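Local coordinates for outer membrane protein Omp121 (Bacteroides thetaiotaomicron, PDB 5FQ8), which probably imports nutrients across the outer membrane as a plugged beta-barrel receptor powered through TonB, and binds metal ions, at residues S831-I836 with Y964-A969; L578-T583 with F656-L661. One frame throughout, in Å; residues are numbered along the deposited sequence.

Interactions 1 and 2 lie on opposite sides of the chain's centre, their own centres about 51 Å apart. Interaction 1 is largely buried and joins strand 828-831 and helix 832-839 to the short strand 965-966: a parallel bridge leads into a helix capped by a serine, a glutamate carboxylate lies beside that cap, and an arginine chain lies on a tyrosine ring. Interaction 2 is on the surface, where residues 580-583, at one end of strand 582-596, meet the tight turn between strands 643-656 and 661-680. A parallel bridge and an N-cap mark the first contact; turn-to-strand bonds, apolar contacts at phenylalanine rings and a long ion pair mark the second.

Interaction 1 (S831-I836 with Y964-A969); sequences SRTKDI and YGEYTA
Arg832 lies across Tyr967 where strand 828-831 runs into helix 832-839. With CG anti to the backbone N (chi1 -161°) and the chain extended to NE, its CD comes over the centre of one ring face, a tight CH-pi contact 3.4 Å from CD to the Tyr967 centroid. The guanidinium plane is turned 52° from the ring, and at its edge NH1 meets Thr968 CG2 at 3.4 Å. The backbone N of Arg832 donates to Glu966 O in a nearly straight bond (3.0 Å, 177°), continuing the parallel bridge between Ser831 and Glu966. Ser831 is the N-cap: its OG accepts from Lys834 N at 3.1 Å. The same OG donates weakly to Glu966 OE1 at 3.2 Å, though the placing of this carboxylate is less sure. A water 2.7 Å from Thr833 OG1 bridges it to Ala969 O, donating to the carbonyl at 3.0 Å. The more open side is at Arg832, which is partly exposed; its NH1 is hydrogen-bonded to Asn332 OD1, and Tyr967 OH to Gln326 OE1. Around the contact, Tyr335 of helix 330-335 covers Thr833 and Ile836, Val900 of strand 899-915 packs on Ser831 and Lys834, and Tyr830 pairs through its backbone with Tyr964 and Glu966, so the short strand 828-831 sits between 899-915 and 965-966.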
# COMPACT_ATOMS: atom_id res chain seq x y z
N SER B 831 -25.62 22.92 4.12
CA SER B 831 -26.34 21.81 3.50
C SER B 831 -25.99 21.68 2.03
O SER B 831 -26.49 22.46 1.21
CB SER B 831 -27.84 21.98 3.67
OG SER B 831 -28.48 21.23 2.68
N ARG B 832 -25.20 20.66 1.68
CA ARG B 832 -24.90 20.42 0.27
C ARG B 832 -26.11 19.87 -0.48
O ARG B 832 -26.12 19.90 -1.71
CB ARG B 832 -23.70 19.47 0.11
CG ARG B 832 -23.02 19.50 -1.26
CD ARG B 832 -22.16 18.29 -1.56
NE ARG B 832 -21.54 18.39 -2.88
CZ ARG B 832 -22.02 17.83 -3.98
NH1 ARG B 832 -23.09 17.09 -3.93
NH2 ARG B 832 -21.42 18.01 -5.14
N THR B 833 -27.12 19.39 0.24
CA THR B 833 -28.32 18.90 -0.42
C THR B 833 -29.13 20.04 -1.02
O THR B 833 -29.71 19.91 -2.10
CB THR B 833 -29.17 18.11 0.56
OG1 THR B 833 -28.36 17.14 1.21
CG2 THR B 833 -30.27 17.42 -0.16
N LYS B 834 -29.16 21.18 -0.33
CA LYS B 834 -29.73 22.37 -0.94
C LYS B 834 -28.80 22.89 -2.03
O LYS B 834 -29.26 23.29 -3.10
CB LYS B 834 -29.98 23.43 0.13
CG LYS B 834 -30.73 24.64 -0.34
CD LYS B 834 -30.64 25.76 0.67
CE LYS B 834 -31.47 26.94 0.23
NZ LYS B 834 -31.41 28.04 1.22
N ASP B 835 -27.50 22.86 -1.78
CA ASP B 835 -26.52 23.31 -2.77
C ASP B 835 -26.72 22.62 -4.11
O ASP B 835 -26.87 23.27 -5.15
CB ASP B 835 -25.11 23.04 -2.24
CG ASP B 835 -24.12 24.06 -2.71
OD1 ASP B 835 -24.30 24.63 -3.80
OD2 ASP B 835 -23.14 24.29 -1.97
N ILE B 836 -26.72 21.28 -4.11
CA ILE B 836 -26.75 20.56 -5.37
C ILE B 836 -28.10 20.71 -6.04
O ILE B 836 -28.19 20.64 -7.27
CB ILE B 836 -26.40 19.08 -5.14
CG1 ILE B 836 -26.23 18.37 -6.46
CG2 ILE B 836 -27.48 18.42 -4.35
CD1 ILE B 836 -25.19 18.99 -7.30
N TYR B 964 -20.65 21.39 11.39
CA TYR B 964 -20.53 22.27 10.24
C TYR B 964 -21.67 22.06 9.26
O TYR B 964 -22.13 23.01 8.62
CB TYR B 964 -19.19 22.03 9.55
CG TYR B 964 -19.06 22.68 8.21
CD1 TYR B 964 -19.52 22.05 7.07
CD2 TYR B 964 -18.47 23.91 8.08
CE1 TYR B 964 -19.41 22.63 5.85
CE2 TYR B 964 -18.35 24.51 6.87
CZ TYR B 964 -18.82 23.86 5.75
OH TYR B 964 -18.72 24.44 4.52
N GLY B 965 -22.12 20.83 9.10
CA GLY B 965 -23.18 20.59 8.17
C GLY B 965 -23.13 19.20 7.61
O GLY B 965 -22.44 18.33 8.12
N GLU B 966 -23.90 19.02 6.56
CA GLU B 966 -24.08 17.74 5.89
C GLU B 966 -23.61 17.90 4.46
O GLU B 966 -23.93 18.90 3.81
CB GLU B 966 -25.54 17.31 5.91
CG GLU B 966 -26.03 16.72 4.60
CD GLU B 966 -26.70 17.75 3.73
OE1 GLU B 966 -27.00 18.82 4.26
OE2 GLU B 966 -26.91 17.50 2.54
N TYR B 967 -22.86 16.93 3.95
CA TYR B 967 -22.24 17.06 2.64
C TYR B 967 -22.82 16.01 1.70
O TYR B 967 -22.11 15.13 1.22
CB TYR B 967 -20.72 16.98 2.74
CG TYR B 967 -20.09 17.80 1.66
CD1 TYR B 967 -20.09 19.18 1.73
CD2 TYR B 967 -19.56 17.21 0.53
CE1 TYR B 967 -19.54 19.94 0.74
CE2 TYR B 967 -19.01 17.97 -0.47
CZ TYR B 967 -19.01 19.33 -0.35
OH TYR B 967 -18.48 20.11 -1.33
N THR B 968 -24.09 16.19 1.38
CA THR B 968 -24.92 15.17 0.74
C THR B 968 -24.81 13.84 1.47
O THR B 968 -24.64 12.78 0.87
CB THR B 968 -24.61 15.00 -0.74
OG1 THR B 968 -23.20 15.04 -0.95
CG2 THR B 968 -25.25 16.08 -1.53
N ALA B 969 -24.91 13.92 2.79
CA ALA B 969 -25.23 12.74 3.58
C ALA B 969 -26.46 12.07 3.01
O ALA B 969 -27.30 12.71 2.39
CB ALA B 969 -25.46 13.12 5.03
O HOH W 1 -29.37 14.67 1.49

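Interaction 2 (L578-T583 with F656-L661); sequences LQDVIT and FFKNRL
Val581 O receives the main bond of this contact, from Phe657 N at 3.1 Å with an N-H...O angle of 160°. The donor stands 42° out of the carbonyl plane, so the bond misses the lone-pair directions. A CA-H...O contact from Phe656 CA reaches the same oxygen at 3.3 Å, and the oxygen also lies at the edge of the Phe656 ring, near its plane. Thr583 supplies the second acceptor: its OG1, anti to the carbonyl carbon (chi1 -51°), points into the turn, 2.9 Å from Lys658 N, and takes a weak bond from Asn659 N at 3.3 Å. The methyl, CG2, lies against the side-chain amide of Asn659.

Within the hairpin the chain largely serves itself. Phe657 to Arg660 form a type I' turn, and Arg660 N donates to Phe657 O. Phe656 N gives its hydrogen to Leu661 O, while Phe656 O receives Leu661 N and, weakly, Arg660 N; with Arg660 and Leu661 both facing Phe656, this is a classic beta bulge. The guanidinium of Arg660 turns away from the contact to Thr709 O.

Apolar groups flank these bonds. Val581 CG1 touches Phe657 CE1 at 3.7 Å, and Val581 CG2 lies at the edge of that ring. Ile582 CG1 runs alongside the Phe656 ring, 4.1 Å from its CD1. On the surface Lys658, bent at two of its torsions, brings NZ to 3.8 Å from Asp580 OD1, a long salt bridge whose pose may owe something to a crystal neighbour touching the lysine.

A sound backbone bond, weaker hydroxyl bonding and a stretched ion pair imply a modest hold of residues 580-583 on a turn that appears to be shaped largely by its own backbone bonds.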
# COMPACT_ATOMS: atom_id res chain seq x y z
N LEU B 578 -46.35 17.55 58.80
CA LEU B 578 -47.72 17.80 58.37
C LEU B 578 -48.01 17.08 57.06
O LEU B 578 -48.04 15.85 57.02
CB LEU B 578 -47.98 19.30 58.23
CG LEU B 578 -49.44 19.75 58.12
CD1 LEU B 578 -50.24 19.27 59.31
CD2 LEU B 578 -49.54 21.26 57.95
N GLN B 579 -48.21 17.84 55.99
CA GLN B 579 -48.52 17.28 54.68
C GLN B 579 -47.21 16.85 54.02
O GLN B 579 -46.23 17.54 54.24
CB GLN B 579 -49.28 18.30 53.84
CG GLN B 579 -50.25 19.15 54.65
CD GLN B 579 -51.23 19.93 53.80
OE1 GLN B 579 -52.01 19.35 53.04
NE2 GLN B 579 -51.19 21.25 53.92
N ASP B 580 -47.11 15.77 53.22
CA ASP B 580 -48.11 14.88 52.60
C ASP B 580 -48.69 15.53 51.35
O ASP B 580 -49.38 14.88 50.58
CB ASP B 580 -49.24 14.43 53.54
CG ASP B 580 -49.91 13.15 53.08
OD1 ASP B 580 -49.20 12.27 52.56
OD2 ASP B 580 -51.16 13.04 53.22
N VAL B 581 -48.37 16.81 51.15
CA VAL B 581 -48.64 17.47 49.88
C VAL B 581 -47.34 17.55 49.11
O VAL B 581 -47.31 17.45 47.87
CB VAL B 581 -49.26 18.86 50.08
CG1 VAL B 581 -48.87 19.80 48.95
CG2 VAL B 581 -50.75 18.75 50.13
N ILE B 582 -46.24 17.69 49.84
CA ILE B 582 -44.90 17.77 49.28
C ILE B 582 -44.23 16.43 49.53
O ILE B 582 -43.76 16.15 50.63
CB ILE B 582 -44.12 18.92 49.91
CG1 ILE B 582 -44.92 20.21 49.81
CG2 ILE B 582 -42.79 19.08 49.23
CD1 ILE B 582 -44.32 21.30 50.59
N THR B 583 -44.17 15.59 48.50
CA THR B 583 -43.52 14.30 48.64
C THR B 583 -42.02 14.46 48.86
O THR B 583 -41.43 13.75 49.67
CB THR B 583 -43.77 13.44 47.41
OG1 THR B 583 -45.16 13.40 47.10
CG2 THR B 583 -43.27 12.04 47.65
N PHE B 656 -44.65 16.05 44.45
CA PHE B 656 -45.89 16.32 45.17
C PHE B 656 -46.87 15.18 44.97
O PHE B 656 -46.75 14.38 44.03
CB PHE B 656 -46.55 17.63 44.70
CG PHE B 656 -45.62 18.80 44.65
CD1 PHE B 656 -45.34 19.53 45.79
CD2 PHE B 656 -45.04 19.20 43.45
CE1 PHE B 656 -44.51 20.62 45.75
CE2 PHE B 656 -44.20 20.28 43.41
CZ PHE B 656 -43.92 20.99 44.55
N PHE B 657 -47.86 15.12 45.86
CA PHE B 657 -49.01 14.22 45.75
C PHE B 657 -48.58 12.80 45.41
O PHE B 657 -48.98 12.23 44.40
CB PHE B 657 -50.00 14.75 44.72
CG PHE B 657 -50.29 16.22 44.85
CD1 PHE B 657 -50.47 16.81 46.09
CD2 PHE B 657 -50.35 17.01 43.72
CE1 PHE B 657 -50.72 18.16 46.19
CE2 PHE B 657 -50.60 18.37 43.82
CZ PHE B 657 -50.78 18.95 45.05
N LYS B 658 -47.72 12.25 46.27
CA LYS B 658 -47.15 10.91 46.12
C LYS B 658 -46.58 10.70 44.71
O LYS B 658 -46.96 9.78 43.99
CB LYS B 658 -48.18 9.82 46.44
CG LYS B 658 -48.78 9.90 47.82
CD LYS B 658 -47.89 9.30 48.89
CE LYS B 658 -48.45 9.58 50.29
NZ LYS B 658 -49.86 9.15 50.48
N ASN B 659 -45.66 11.59 44.34
CA ASN B 659 -44.94 11.54 43.08
C ASN B 659 -45.83 11.72 41.86
O ASN B 659 -45.41 11.40 40.75
CB ASN B 659 -44.15 10.23 42.94
CG ASN B 659 -42.74 10.38 43.40
OD1 ASN B 659 -41.87 10.82 42.65
ND2 ASN B 659 -42.49 10.00 44.65
N ARG B 660 -47.04 12.22 42.03
CA ARG B 660 -47.88 12.47 40.87
C ARG B 660 -47.62 13.82 40.25
O ARG B 660 -48.29 14.17 39.27
CB ARG B 660 -49.36 12.33 41.24
CG ARG B 660 -49.76 10.92 41.58
CD ARG B 660 -51.23 10.78 41.70
NE ARG B 660 -51.91 11.01 40.44
CZ ARG B 660 -53.22 11.17 40.34
NH1 ARG B 660 -53.97 11.14 41.43
NH2 ARG B 660 -53.78 11.37 39.16
N LEU B 661 -46.65 14.56 40.77
CA LEU B 661 -46.17 15.80 40.19
C LEU B 661 -44.73 15.97 40.66
O LEU B 661 -44.44 15.77 41.84
CB LEU B 661 -47.02 17.00 40.60
CG LEU B 661 -46.57 18.35 40.07
CD1 LEU B 661 -46.67 18.35 38.57
CD2 LEU B 661 -47.39 19.47 40.65